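D-alanyl-lipoteichoic acid synthetase (Streptococcus pneumoniae, PDB 3BMA) probably takes part in the D-alanylation of lipoteichoic acid during cell-wall biogenesis, as a membrane-associated member of the DltD family. Local coordinates at residues C[82-85]-C[86-90]; C[279-282]-C[283-287]; C[260-263]-C[264-267]; C[105-108]-C[109-112]. The protein carries 1 engineered substitution. One frame throughout, in Å; residues are numbered along the deposited sequence. Where two conformers were deposited one is given.

Contacts 1, 2 and 4 are buried in the body of the α/β fold, whereas contact 3 lies on its surface. Contacts 1 and 2 are stretches of two neighbouring helices, 83-90 and 274-287, that touch through Leu84 and Tyr87 against Leu280 and Met90 against Phe285. Contact 4 begins where the central strand 101-105 ends, and its Trp110 meets Ala82 of contact 1. In both helices i to i+4 backbone bonds are joined by aliphatic-aromatic packing; contact 4 makes tighter 3-10 bonds and sets two aromatic rings, one by its face and one by its edge, against the residues just before them. Contact 3, its centre about 17 Å from that of contact 4, relies on an alkyl chain lying beside a carboxylate and on a bridging water.

Contact 1 of 4, residues C[82-85]-C[86-90]; sequences ASLN and QYFGM
Ala82 and Gln86 open the first turn of helix 83-90, where Gln86 N gives its hydrogen to Ala82 O at 3.1 Å, and the same i to i+4 bond repeats from Tyr87 to Ser83, Phe88 to Leu84 and Gly89 to Asn85. Ala82 is the N-cap of this helix, which follows strand 72-76 of the parallel sheet, an α/β arrangement consistent with the SGNH-hydrolase clan. The carbonyl oxygen of Ala82 is also touched by a side chain: with Gln86 CG beside its own backbone N (chi1 -64°), CG lies 3.3 Å from Ala82 O, and the bend at the next bond turns the amide, whose NE2 is hydrogen-bonded to Leu76 O at the end of that strand. A long amide suits this place because it can reach back and satisfy a carbonyl inside the protein. Ser83, small and polar, is equally buried, its OG hydrogen-bonded to Tyr104 and Glu274. One turn apart on another side of the helix, Leu84 and Phe88 lie side by side and point the same way. Leucine supplies a branched apolar end: with its CG anti to the backbone N (chi1 -162°) the branch point comes 3.6 Å from Phe88 CE2, and CD1 is 3.8 Å from that same ring atom. Phenylalanine suits this buried place because its ring can pack on Leu84 and also meet Phe125 and Phe133 edge-to-face. The neighbouring ring in sequence adds a further contact, for Tyr87 CD2 stands 4.1 Å above the plane of the Phe88 ring, displaced toward its rim.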
ATOM      1  N   ALA C  82       3.859   0.055 -36.465  1.00 41.26           N
ATOM      2  CA  ALA C  82       3.727  -1.325 -36.917  1.00 36.95           C
ATOM      3  C   ALA C  82       3.095  -2.153 -35.800  1.00 34.49           C
ATOM      4  O   ALA C  82       2.406  -1.601 -34.948  1.00 33.47           O
ATOM      5  CB  ALA C  82       5.080  -1.881 -37.312  1.00 37.50           C
ATOM      6  N   SER C  83       3.348  -3.460 -35.793  1.00 36.16           N
ATOM      7  CA  SER C  83       2.624  -4.393 -34.924  1.00 33.48           C
ATOM      8  C   SER C  83       2.869  -4.234 -33.423  1.00 35.31           C
ATOM      9  O   SER C  83       1.948  -4.444 -32.633  1.00 36.65           O
ATOM     10  CB  SER C  83       2.866  -5.846 -35.353  1.00 40.07           C
ATOM     11  OG  SER C  83       2.414  -6.064 -36.683  1.00 29.29           O
ATOM     12  N   LEU C  84       4.092  -3.866 -33.035  1.00 34.70           N
ATOM     13  CA  LEU C  84       4.407  -3.628 -31.620  1.00 29.91           C
ATOM     14  C   LEU C  84       3.609  -2.439 -31.079  1.00 29.05           C
ATOM     15  O   LEU C  84       2.988  -2.546 -30.027  1.00 33.48           O
ATOM     16  CB  LEU C  84       5.913  -3.440 -31.393  1.00 27.94           C
ATOM     17  CG  LEU C  84       6.410  -3.616 -29.947  1.00 28.73           C
ATOM     18  CD1 LEU C  84       6.262  -5.046 -29.445  1.00  9.96           C
ATOM     19  CD2 LEU C  84       7.843  -3.175 -29.795  1.00 26.96           C
ATOM     20  N   ASN C  85       3.601  -1.330 -31.818  1.00 25.56           N
ATOM     21  CA  ASN C  85       2.752  -0.183 -31.488  1.00 27.28           C
ATOM     22  C   ASN C  85       1.273  -0.541 -31.384  1.00 27.00           C
ATOM     23  O   ASN C  85       0.607  -0.167 -30.413  1.00 32.73           O
ATOM     24  CB  ASN C  85       2.930   0.952 -32.501  1.00 30.05           C
ATOM     25  CG  ASN C  85       3.953   1.981 -32.060  1.00 35.34           C
ATOM     26  OD1 ASN C  85       3.971   2.410 -30.903  1.00 42.89           O
ATOM     27  ND2 ASN C  85       4.804   2.394 -32.986  1.00 25.71           N
ATOM     28  N   GLN C  86       0.772  -1.276 -32.376  1.00 30.00           N
ATOM     29  CA  GLN C  86      -0.640  -1.656 -32.424  1.00 26.79           C
ATOM     30  C   GLN C  86      -1.015  -2.526 -31.235  1.00 22.30           C
ATOM     31  O   GLN C  86      -2.033  -2.283 -30.592  1.00 21.00           O
ATOM     32  CB  GLN C  86      -1.003  -2.356 -33.746  1.00 26.76           C
ATOM     33  CG  GLN C  86      -0.876  -1.496 -35.022  1.00 21.44           C
ATOM     34  CD  GLN C  86      -1.844  -0.320 -35.100  1.00 22.20           C
ATOM     35  OE1 GLN C  86      -2.733  -0.160 -34.265  1.00 32.95           O
ATOM     36  NE2 GLN C  86      -1.667   0.514 -36.117  1.00 24.94           N
ATOM     37  N   TYR C  87      -0.173  -3.515 -30.935  1.00 17.74           N
ATOM     38  CA  TYR C  87      -0.363  -4.385 -29.777  1.00 20.07           C
ATOM     39  C   TYR C  87      -0.555  -3.606 -28.484  1.00 18.35           C
ATOM     40  O   TYR C  87      -1.486  -3.882 -27.724  1.00 29.42           O
ATOM     41  CB  TYR C  87       0.803  -5.364 -29.620  1.00 21.74           C
ATOM     42  CG  TYR C  87       0.630  -6.307 -28.452  1.00 29.77           C
ATOM     43  CD1 TYR C  87      -0.312  -7.333 -28.500  1.00 26.03           C
ATOM     44  CD2 TYR C  87       1.395  -6.168 -27.294  1.00 24.21           C
ATOM     45  CE1 TYR C  87      -0.481  -8.203 -27.439  1.00 30.32           C
ATOM     46  CE2 TYR C  87       1.223  -7.031 -26.216  1.00 28.66           C
ATOM     47  CZ  TYR C  87       0.284  -8.046 -26.299  1.00 23.14           C
ATOM     48  OH  TYR C  87       0.106  -8.915 -25.248  1.00 34.89           O
ATOM     49  N   PHE C  88       0.316  -2.628 -28.247  1.00 25.55           N
ATOM     50  CA  PHE C  88       0.257  -1.827 -27.027  1.00 23.33           C
ATOM     51  C   PHE C  88      -0.952  -0.898 -26.998  1.00 21.25           C
ATOM     52  O   PHE C  88      -1.555  -0.695 -25.946  1.00 25.81           O
ATOM     53  CB  PHE C  88       1.568  -1.063 -26.812  1.00 11.56           C
ATOM     54  CG  PHE C  88       2.709  -1.945 -26.385  1.00 29.24           C
ATOM     55  CD1 PHE C  88       2.604  -2.729 -25.242  1.00 20.86           C
ATOM     56  CD2 PHE C  88       3.886  -1.991 -27.119  1.00 20.65           C
ATOM     57  CE1 PHE C  88       3.645  -3.556 -24.852  1.00 25.24           C
ATOM     58  CE2 PHE C  88       4.933  -2.809 -26.728  1.00 25.88           C
ATOM     59  CZ  PHE C  88       4.811  -3.590 -25.594  1.00 18.78           C
ATOM     60  N   GLY C  89      -1.311  -0.355 -28.158  1.00 26.80           N
ATOM     61  CA  GLY C  89      -2.527   0.448 -28.300  1.00 12.27           C
ATOM     62  C   GLY C  89      -3.797  -0.335 -28.007  1.00 21.30           C
ATOM     63  O   GLY C  89      -4.754   0.226 -27.469  1.00 28.33           O
ATOM     64  N   MET C  90      -3.801  -1.625 -28.361  1.00 21.41           N
ATOM     65  CA  MET C  90      -4.943  -2.527 -28.130  1.00 22.01           C
ATOM     66  C   MET C  90      -5.222  -2.736 -26.644  1.00 25.70           C
ATOM     67  O   MET C  90      -6.378  -2.850 -26.252  1.00 30.16           O
ATOM     68  CB  MET C  90      -4.727  -3.893 -28.800  1.00 25.08           C
ATOM     69  CG  MET C  90      -4.883  -3.919 -30.322  1.00 27.95           C
ATOM     70  SD  MET C  90      -4.509  -5.533 -31.066  1.00 16.43           S
ATOM     71  CE  MET C  90      -3.950  -4.995 -32.670  1.00 14.74           C
TER

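Contact 2 of 4, residues C[279-282]-C[283-287]; sequences QLVL and TQFSK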
ATOM      1  N   GLN C 279       2.990 -11.716 -34.375  1.00 27.54           N
ATOM      2  CA  GLN C 279       2.479 -12.772 -33.509  1.00 26.21           C
ATOM      3  C   GLN C 279       1.859 -12.264 -32.195  1.00 29.10           C
ATOM      4  O   GLN C 279       1.015 -12.937 -31.612  1.00 36.87           O
ATOM      5  CB  GLN C 279       3.580 -13.810 -33.246  1.00 28.42           C
ATOM      6  CG  GLN C 279       3.101 -15.142 -32.664  1.00 28.48           C
ATOM      7  CD  GLN C 279       1.998 -15.809 -33.473  1.00 31.46           C
ATOM      8  OE1 GLN C 279       1.929 -15.677 -34.698  1.00 33.07           O
ATOM      9  NE2 GLN C 279       1.130 -16.538 -32.784  1.00 31.08           N
ATOM     10  N   LEU C 280       2.271 -11.082 -31.738  1.00 31.79           N
ATOM     11  CA  LEU C 280       1.651 -10.445 -30.574  1.00 27.57           C
ATOM     12  C   LEU C 280       0.221 -10.032 -30.875  1.00 27.60           C
ATOM     13  O   LEU C 280      -0.688 -10.304 -30.094  1.00 31.24           O
ATOM     14  CB  LEU C 280       2.454  -9.224 -30.128  1.00 23.70           C
ATOM     15  CG  LEU C 280       3.793  -9.499 -29.448  1.00 30.52           C
ATOM     16  CD1 LEU C 280       4.553  -8.215 -29.282  1.00 31.43           C
ATOM     17  CD2 LEU C 280       3.573 -10.155 -28.103  1.00  6.37           C
ATOM     18  N   VAL C 281       0.047  -9.365 -32.012  1.00 25.90           N
ATOM     19  CA  VAL C 281      -1.257  -8.930 -32.494  1.00 24.70           C
ATOM     20  C   VAL C 281      -2.215 -10.118 -32.684  1.00 29.57           C
ATOM     21  O   VAL C 281      -3.330 -10.103 -32.158  1.00 37.38           O
ATOM     22  CB  VAL C 281      -1.093  -8.107 -33.799  1.00 24.84           C
ATOM     23  CG1 VAL C 281      -2.400  -7.988 -34.569  1.00 20.17           C
ATOM     24  CG2 VAL C 281      -0.526  -6.729 -33.489  1.00 23.18           C
ATOM     25  N   LEU C 282      -1.758 -11.151 -33.398  1.00 28.23           N
ATOM     26  CA  LEU C 282      -2.570 -12.336 -33.703  1.00 26.44           C
ATOM     27  C   LEU C 282      -3.029 -13.065 -32.450  1.00 30.41           C
ATOM     28  O   LEU C 282      -4.166 -13.539 -32.395  1.00 32.74           O
ATOM     29  CB  LEU C 282      -1.814 -13.301 -34.628  1.00 21.20           C
ATOM     30  CG  LEU C 282      -1.347 -12.754 -35.984  1.00 24.11           C
ATOM     31  CD1 LEU C 282      -0.595 -13.808 -36.774  1.00 32.21           C
ATOM     32  CD2 LEU C 282      -2.504 -12.194 -36.801  1.00 24.70           C
ATOM     33  N   THR C 283      -2.142 -13.137 -31.453  1.00 25.65           N
ATOM     34  CA  THR C 283      -2.459 -13.701 -30.136  1.00 29.54           C
ATOM     35  C   THR C 283      -3.559 -12.904 -29.443  1.00 31.97           C
ATOM     36  O   THR C 283      -4.484 -13.488 -28.872  1.00 35.97           O
ATOM     37  CB  THR C 283      -1.211 -13.758 -29.225  1.00 20.06           C
ATOM     38  OG1 THR C 283      -0.155 -14.438 -29.912  1.00 21.58           O
ATOM     39  CG2 THR C 283      -1.509 -14.497 -27.931  1.00 30.51           C
ATOM     40  N   GLN C 284      -3.464 -11.576 -29.515  1.00 33.09           N
ATOM     41  CA  GLN C 284      -4.488 -10.702 -28.948  1.00 32.31           C
ATOM     42  C   GLN C 284      -5.826 -10.870 -29.668  1.00 33.76           C
ATOM     43  O   GLN C 284      -6.881 -10.872 -29.031  1.00 37.10           O
ATOM     44  CB  GLN C 284      -4.043  -9.236 -28.967  1.00 30.67           C
ATOM     45  CG  GLN C 284      -4.843  -8.350 -28.015  1.00 26.45           C
ATOM     46  CD  GLN C 284      -4.889  -8.914 -26.601  1.00 35.88           C
ATOM     47  OE1 GLN C 284      -3.857  -9.058 -25.942  1.00 23.75           O
ATOM     48  NE2 GLN C 284      -6.087  -9.237 -26.134  1.00 29.63           N
ATOM     49  N   PHE C 285      -5.765 -11.036 -30.989  1.00 29.34           N
ATOM     50  CA  PHE C 285      -6.948 -11.307 -31.809  1.00 31.38           C
ATOM     51  C   PHE C 285      -7.630 -12.625 -31.430  1.00 28.09           C
ATOM     52  O   PHE C 285      -8.855 -12.727 -31.459  1.00 34.93           O
ATOM     53  CB  PHE C 285      -6.585 -11.316 -33.300  1.00 23.85           C
ATOM     54  CG  PHE C 285      -6.383  -9.943 -33.901  1.00 33.42           C
ATOM     55  CD1 PHE C 285      -6.633  -8.780 -33.164  1.00 26.53           C
ATOM     56  CD2 PHE C 285      -5.981  -9.814 -35.228  1.00 22.71           C
ATOM     57  CE1 PHE C 285      -6.468  -7.522 -33.738  1.00 20.77           C
ATOM     58  CE2 PHE C 285      -5.814  -8.558 -35.810  1.00 22.41           C
ATOM     59  CZ  PHE C 285      -6.051  -7.411 -35.063  1.00 19.36           C
ATOM     60  N   SER C 286      -6.826 -13.621 -31.066  1.00 28.14           N
ATOM     61  CA  SER C 286      -7.332 -14.919 -30.640  1.00 23.50           C
ATOM     62  C   SER C 286      -7.963 -14.869 -29.250  1.00 30.27           C
ATOM     63  O   SER C 286      -9.028 -15.449 -29.030  1.00 33.93           O
ATOM     64  CB  SER C 286      -6.210 -15.963 -30.684  1.00 30.62           C
ATOM     65  OG  SER C 286      -6.649 -17.227 -30.212  1.00 32.70           O
ATOM     66  N   LYS C 287      -7.296 -14.179 -28.323  1.00 35.75           N
ATOM     67  CA  LYS C 287      -7.772 -14.028 -26.947  1.00 35.62           C
ATOM     68  C   LYS C 287      -9.058 -13.211 -26.875  1.00 38.84           C
ATOM     69  O   LYS C 287      -9.952 -13.526 -26.089  1.00 41.02           O
ATOM     70  CB  LYS C 287      -6.709 -13.350 -26.084  1.00 37.58           C
ATOM     71  CG  LYS C 287      -5.511 -14.210 -25.722  1.00 40.68           C
ATOM     72  CD  LYS C 287      -4.435 -13.336 -25.100  1.00 39.46           C
ATOM     73  CE  LYS C 287      -3.294 -14.159 -24.548  1.00 45.83           C
ATOM     74  NZ  LYS C 287      -2.336 -13.308 -23.793  1.00 43.83           N
TER
HETATM   75  O   HOH W   1       0.598 -16.906 -29.848  1.00 44.23           O
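Over one face of the Phe285 ring sits Val281 CG1, in a CH-pi contact 3.9 Å from the ring centroid and 21° off its normal. The two side chains lie side by side, one helical turn apart; valine suits the place because one of its two methyls, CG1, anti to the backbone N, is carried over the ring, somewhat toward its rim. Leu282 CD2 approaches the ring more loosely, 4.5 Å from Phe285 CD2. The ring also packs against Pro292 and Phe294 of strand 291-296, and Met90 CE of helix 83-90 lies 3.7 Å from its CE1. On another side of the helix the chemistry is polar. Thr283, its OG1 beside the backbone N (chi1 -53°), donates from that hydroxyl to Gln279 O at 2.6 Å, nearly along the C=O axis. Thr283 N gives a second bond to the same oxygen from above the carbonyl plane, so two donors grip it. A water receives a hydrogen from Gln279 NE2 (3.0 Å) and gives one to Thr283 OG1 (2.6 Å), while the Gln279 amide also bonds to Gln324 and Gln328. The threonine hydroxyl bonded back to the carbonyl four residues earlier is a classic α-helical arrangement, here in a helix lying against the parallel sheet.

Contact 3 of 4, residues C[260-263]-C[264-267]; sequences LKDS and QKSF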
ATOM      1  N   LEU C 260      18.615   6.806 -56.624  1.00 63.41           N
ATOM      2  CA  LEU C 260      17.554   5.837 -56.326  1.00 57.88           C
ATOM      3  C   LEU C 260      17.492   4.668 -57.314  1.00 60.51           C
ATOM      4  O   LEU C 260      16.851   3.654 -57.031  1.00 62.44           O
ATOM      5  CB  LEU C 260      16.186   6.535 -56.247  1.00 57.07           C
ATOM      6  CG  LEU C 260      15.852   7.399 -55.024  1.00 49.49           C
ATOM      7  CD1 LEU C 260      14.543   8.151 -55.242  1.00 46.90           C
ATOM      8  CD2 LEU C 260      15.802   6.581 -53.731  1.00 49.52           C
ATOM      9  N   LYS C 261      18.148   4.824 -58.467  1.00 59.37           N
ATOM     10  CA  LYS C 261      18.265   3.771 -59.481  1.00 55.89           C
ATOM     11  C   LYS C 261      19.079   2.589 -58.953  1.00 57.41           C
ATOM     12  O   LYS C 261      20.226   2.757 -58.525  1.00 57.12           O
ATOM     13  CB  LYS C 261      18.899   4.340 -60.757  1.00 58.63           C
ATOM     14  CG  LYS C 261      19.223   3.326 -61.857  1.00 65.26           C
ATOM     15  CD  LYS C 261      18.037   3.083 -62.783  1.00 75.89           C
ATOM     16  CE  LYS C 261      18.487   2.676 -64.184  1.00 75.21           C
ATOM     17  NZ  LYS C 261      19.172   1.354 -64.210  1.00 76.35           N
ATOM     18  N   ASP C 262      18.456   1.407 -58.982  1.00 56.70           N
ATOM     19  CA  ASP C 262      19.010   0.146 -58.452  1.00 57.02           C
ATOM     20  C   ASP C 262      19.398   0.167 -56.967  1.00 55.89           C
ATOM     21  O   ASP C 262      20.322  -0.539 -56.549  1.00 57.25           O
ATOM     22  CB  ASP C 262      20.153  -0.391 -59.330  1.00 62.94           C
ATOM     23  CG  ASP C 262      19.654  -1.072 -60.594  1.00 72.70           C
ATOM     24  OD1 ASP C 262      18.537  -1.637 -60.579  1.00 76.34           O
ATOM     25  OD2 ASP C 262      20.389  -1.049 -61.606  1.00 83.22           O
ATOM     26  N   SER C 263      18.673   0.971 -56.186  1.00 56.34           N
ATOM     27  CA  SER C 263      18.921   1.126 -54.753  0.50 55.06           C
ATOM     28  C   SER C 263      18.445  -0.085 -53.956  1.00 57.49           C
ATOM     29  O   SER C 263      19.088  -0.500 -52.998  1.00 61.04           O
ATOM     30  CB  SER C 263      18.237   2.392 -54.231  0.50 53.92           C
ATOM     31  OG  SER C 263      18.150   2.390 -52.816  0.50 56.10           O
ATOM     32  N   GLN C 264      17.313  -0.648 -54.357  1.00 57.21           N
ATOM     33  CA  GLN C 264      16.709  -1.749 -53.618  1.00 58.09           C
ATOM     34  C   GLN C 264      17.050  -3.118 -54.218  1.00 59.46           C
ATOM     35  O   GLN C 264      16.271  -4.068 -54.103  1.00 60.32           O
ATOM     36  CB  GLN C 264      15.195  -1.524 -53.505  1.00 57.24           C
ATOM     37  CG  GLN C 264      14.832  -0.172 -52.875  1.00 53.59           C
ATOM     38  CD  GLN C 264      13.344   0.146 -52.903  1.00 59.51           C
ATOM     39  OE1 GLN C 264      12.577  -0.439 -53.668  1.00 59.00           O
ATOM     40  NE2 GLN C 264      12.935   1.092 -52.069  1.00 60.44           N
ATOM     41  N   LYS C 265      18.232  -3.214 -54.826  1.00 60.73           N
ATOM     42  CA  LYS C 265      18.674  -4.426 -55.527  1.00 61.73           C
ATOM     43  C   LYS C 265      18.953  -5.633 -54.628  1.00 61.32           C
ATOM     44  O   LYS C 265      18.814  -6.777 -55.071  1.00 61.95           O
ATOM     45  CB  LYS C 265      19.891  -4.140 -56.413  1.00 63.39           C
ATOM     46  CG  LYS C 265      19.547  -3.962 -57.883  1.00 71.19           C
ATOM     47  CD  LYS C 265      20.694  -4.412 -58.772  1.00 77.29           C
ATOM     48  CE  LYS C 265      20.189  -4.840 -60.141  1.00 81.47           C
ATOM     49  NZ  LYS C 265      21.224  -5.589 -60.908  1.00 83.49           N
ATOM     50  N   SER C 266      19.345  -5.374 -53.381  1.00 57.17           N
ATOM     51  CA  SER C 266      19.591  -6.441 -52.405  1.00 54.03           C
ATOM     52  C   SER C 266      18.651  -6.353 -51.191  1.00 47.26           C
ATOM     53  O   SER C 266      18.906  -6.972 -50.150  1.00 39.46           O
ATOM     54  CB  SER C 266      21.064  -6.460 -51.970  1.00 58.07           C
ATOM     55  OG  SER C 266      21.400  -5.305 -51.223  1.00 68.11           O
ATOM     56  N   PHE C 267      17.576  -5.577 -51.347  1.00 42.27           N
ATOM     57  CA  PHE C 267      16.498  -5.458 -50.358  1.00 41.81           C
ATOM     58  C   PHE C 267      15.716  -6.765 -50.239  1.00 43.31           C
ATOM     59  O   PHE C 267      15.228  -7.295 -51.240  1.00 45.07           O
ATOM     60  CB  PHE C 267      15.527  -4.345 -50.773  1.00 46.48           C
ATOM     61  CG  PHE C 267      15.833  -2.987 -50.191  1.00 47.84           C
ATOM     62  CD1 PHE C 267      14.795  -2.165 -49.766  1.00 50.57           C
ATOM     63  CD2 PHE C 267      17.145  -2.527 -50.064  1.00 57.16           C
ATOM     64  CE1 PHE C 267      15.047  -0.902 -49.229  1.00 54.81           C
ATOM     65  CE2 PHE C 267      17.410  -1.267 -49.522  1.00 64.11           C
ATOM     66  CZ  PHE C 267      16.356  -0.452 -49.105  1.00 58.78           C
TER
HETATM   67  O   HOH W   2      20.063  -3.026 -52.039  1.00 25.05           O
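Lys265 runs its alkyl chain alongside Asp262, both side chains pointing the same way, in a surface loop whose first half is a type II beta turn from Leu260 to Ser263. Its CB lies 3.6 Å from Asp262 O. The next carbon, CG, is 3.7 Å from Asp262 OD1, then CD passes 3.9 Å from the carboxylate carbon Asp262 CG, and CE meets Asp262 OD1 at 3.6 Å. At the tip, NZ stays 4.7 Å from Asp262 OD2, too far for a salt bridge, although the opposite charges probably attract weakly across the gap. The chain is extended beyond CG, which keeps the methylenes beside the carboxylate and carries the ammonium past it. A lysine suits such an exposed place: its carbons can rest on a neighbour while its charge is left at the end. Asp262 occupies the third position of the turn, with the positive phi (58°) that a type II turn demands there; its carboxylate also has a long salt bridge with Lys261 from the residue before. The loop is tied to helix 301-307 by backbone hydrogen bonds of Asp262 with Tyr306 and of Gln264 with Ala307. The side chain of Gln264 touches Trp303 and Ala307 of that helix, and its CG stands 3.6 Å above one face of the Phe267 ring, displaced toward the rim. Where the backbone is not closed by a direct bond, water bridges it: the water donates to Ser263 O at 2.9 Å and accepts from Ser266 N at 2.8 Å.

Contact 4 of 4, residues C[105-108]-C[109-112]; sequences VISP and QWFS
Ser107 and Trp110 are joined by backbone bonding and by packing alike, in a 3-10 turn just after strand 101-105. Of the hydrogen bonds, Trp110 N donates to Ser107 O at 3.1 Å and Phe111 N donates to Pro108 O, also at 3.1 Å. Both donors stand well above the planes of the carbonyls they use, as the tight i to i+3 winding implies. Proline suits the head of such a turn, since its ring holds phi near -60° and it has no N-H that would need a partner. A water 2.9 Å from Ser107 OG also takes a weak bond from Gln109 N at 3.1 Å. The ring contacts form a second group. Ser107 CB sits over the face of the indole in a CH-pi contact, 3.6 Å from the centroid of the five-membered ring and 15° off its normal. A serine fits because its small CB can approach the indole face closely while OG, anti to the backbone N, lies near the water. Phe111 is met at its edge: Ser107 O lies in the ring plane, 3.3 Å from Phe111 CD1. Apolar packing completes the account. Ile106 CG2 reaches the edge of the same ring 3.5 Å from Phe111 CE1. Between strand and helices, Val105 and Ile106 bond through their backbones to Phe47 and Ile295 of the strands on either side, Ile106 and Phe111 pack on Ile321 of helix 311-326, and Trp110 and Phe111 touch Glu274 of helix 274-287.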
ATOM      1  N   VAL C 105      -4.064  -3.697 -41.740  1.00 30.86           N
ATOM      2  CA  VAL C 105      -3.101  -3.623 -42.840  1.00 25.64           C
ATOM      3  C   VAL C 105      -1.793  -4.303 -42.432  1.00 32.22           C
ATOM      4  O   VAL C 105      -1.310  -4.092 -41.324  1.00 37.64           O
ATOM      5  CB  VAL C 105      -2.851  -2.154 -43.245  1.00 25.54           C
ATOM      6  CG1 VAL C 105      -1.657  -2.020 -44.190  1.00 29.19           C
ATOM      7  CG2 VAL C 105      -4.097  -1.575 -43.882  1.00 27.57           C
ATOM      8  N   ILE C 106      -1.255  -5.161 -43.303  1.00 30.55           N
ATOM      9  CA  ILE C 106       0.074  -5.740 -43.102  1.00 34.78           C
ATOM     10  C   ILE C 106       0.930  -5.429 -44.320  1.00 37.58           C
ATOM     11  O   ILE C 106       0.843  -6.113 -45.346  1.00 43.28           O
ATOM     12  CB  ILE C 106       0.052  -7.278 -42.916  1.00 38.36           C
ATOM     13  CG1 ILE C 106      -0.943  -7.714 -41.844  1.00 38.88           C
ATOM     14  CG2 ILE C 106       1.435  -7.788 -42.548  1.00 35.06           C
ATOM     15  CD1 ILE C 106      -1.030  -9.221 -41.708  1.00 39.90           C
ATOM     16  N   SER C 107       1.752  -4.392 -44.213  1.00 36.00           N
ATOM     17  CA  SER C 107       2.625  -4.012 -45.314  1.00 34.52           C
ATOM     18  C   SER C 107       3.929  -4.797 -45.238  1.00 35.68           C
ATOM     19  O   SER C 107       4.587  -4.798 -44.195  1.00 32.15           O
ATOM     20  CB  SER C 107       2.888  -2.509 -45.308  1.00 31.88           C
ATOM     21  OG  SER C 107       3.680  -2.136 -46.415  1.00 47.75           O
ATOM     22  N   PRO C 108       4.286  -5.503 -46.330  1.00 36.01           N
ATOM     23  CA  PRO C 108       5.534  -6.269 -46.410  1.00 37.82           C
ATOM     24  C   PRO C 108       6.816  -5.443 -46.243  1.00 35.47           C
ATOM     25  O   PRO C 108       7.852  -6.001 -45.884  1.00 37.83           O
ATOM     26  CB  PRO C 108       5.470  -6.898 -47.807  1.00 36.88           C
ATOM     27  CG  PRO C 108       4.010  -6.939 -48.128  1.00 31.95           C
ATOM     28  CD  PRO C 108       3.475  -5.674 -47.550  1.00 31.35           C
ATOM     29  N   GLN C 109       6.747  -4.136 -46.479  1.00 27.38           N
ATOM     30  CA  GLN C 109       7.916  -3.275 -46.295  1.00 36.26           C
ATOM     31  C   GLN C 109       8.216  -2.946 -44.822  1.00 38.12           C
ATOM     32  O   GLN C 109       9.298  -2.440 -44.513  1.00 43.81           O
ATOM     33  CB  GLN C 109       7.833  -2.010 -47.170  1.00 40.96           C
ATOM     34  CG  GLN C 109       6.784  -0.981 -46.760  1.00 50.97           C
ATOM     35  CD  GLN C 109       7.363   0.199 -45.997  1.00 60.86           C
ATOM     36  OE1 GLN C 109       6.846   0.583 -44.950  1.00 68.58           O
ATOM     37  NE2 GLN C 109       8.436   0.783 -46.524  1.00 62.97           N
ATOM     38  N   TRP C 110       7.273  -3.245 -43.920  1.00 35.75           N
ATOM     39  CA  TRP C 110       7.528  -3.180 -42.472  1.00 32.25           C
ATOM     40  C   TRP C 110       8.416  -4.336 -42.038  1.00 35.26           C
ATOM     41  O   TRP C 110       8.911  -4.360 -40.910  1.00 39.84           O
ATOM     42  CB  TRP C 110       6.247  -3.266 -41.639  1.00 28.13           C
ATOM     43  CG  TRP C 110       5.158  -2.287 -41.939  1.00 31.16           C
ATOM     44  CD1 TRP C 110       5.259  -1.103 -42.619  1.00 28.50           C
ATOM     45  CD2 TRP C 110       3.794  -2.398 -41.526  1.00 23.80           C
ATOM     46  NE1 TRP C 110       4.031  -0.484 -42.673  1.00 33.73           N
ATOM     47  CE2 TRP C 110       3.115  -1.256 -42.007  1.00 27.67           C
ATOM     48  CE3 TRP C 110       3.073  -3.361 -40.807  1.00 25.28           C
ATOM     49  CZ2 TRP C 110       1.747  -1.059 -41.804  1.00 21.06           C
ATOM     50  CZ3 TRP C 110       1.720  -3.153 -40.591  1.00 27.20           C
ATOM     51  CH2 TRP C 110       1.071  -2.008 -41.087  1.00 30.97           C
ATOM     52  N   PHE C 111       8.598  -5.306 -42.926  1.00 36.23           N
ATOM     53  CA  PHE C 111       9.341  -6.505 -42.591  1.00 35.24           C
ATOM     54  C   PHE C 111      10.820  -6.373 -42.977  1.00 40.39           C
ATOM     55  O   PHE C 111      11.421  -7.292 -43.536  1.00 40.18           O
ATOM     56  CB  PHE C 111       8.662  -7.754 -43.174  1.00 30.72           C
ATOM     57  CG  PHE C 111       7.333  -8.075 -42.530  1.00 27.89           C
ATOM     58  CD1 PHE C 111       6.177  -7.393 -42.900  1.00 14.40           C
ATOM     59  CD2 PHE C 111       7.240  -9.056 -41.545  1.00 26.24           C
ATOM     60  CE1 PHE C 111       4.954  -7.680 -42.302  1.00 20.80           C
ATOM     61  CE2 PHE C 111       6.010  -9.359 -40.944  1.00 31.03           C
ATOM     62  CZ  PHE C 111       4.863  -8.667 -41.326  1.00 25.52           C
ATOM     63  N   SER C 112      11.386  -5.212 -42.631  1.00 40.69           N
ATOM     64  CA  SER C 112      12.800  -4.905 -42.831  0.50 38.15           C
ATOM     65  C   SER C 112      13.664  -5.678 -41.835  1.00 33.71           C
ATOM     66  O   SER C 112      13.161  -6.162 -40.822  1.00 37.85           O
ATOM     67  CB  SER C 112      13.026  -3.399 -42.678  0.50 37.43           C
ATOM     68  OG  SER C 112      14.405  -3.074 -42.676  0.50 51.47           O
TER
HETATM   69  O   HOH W   3       5.087  -3.073 -48.818  1.00 45.92           O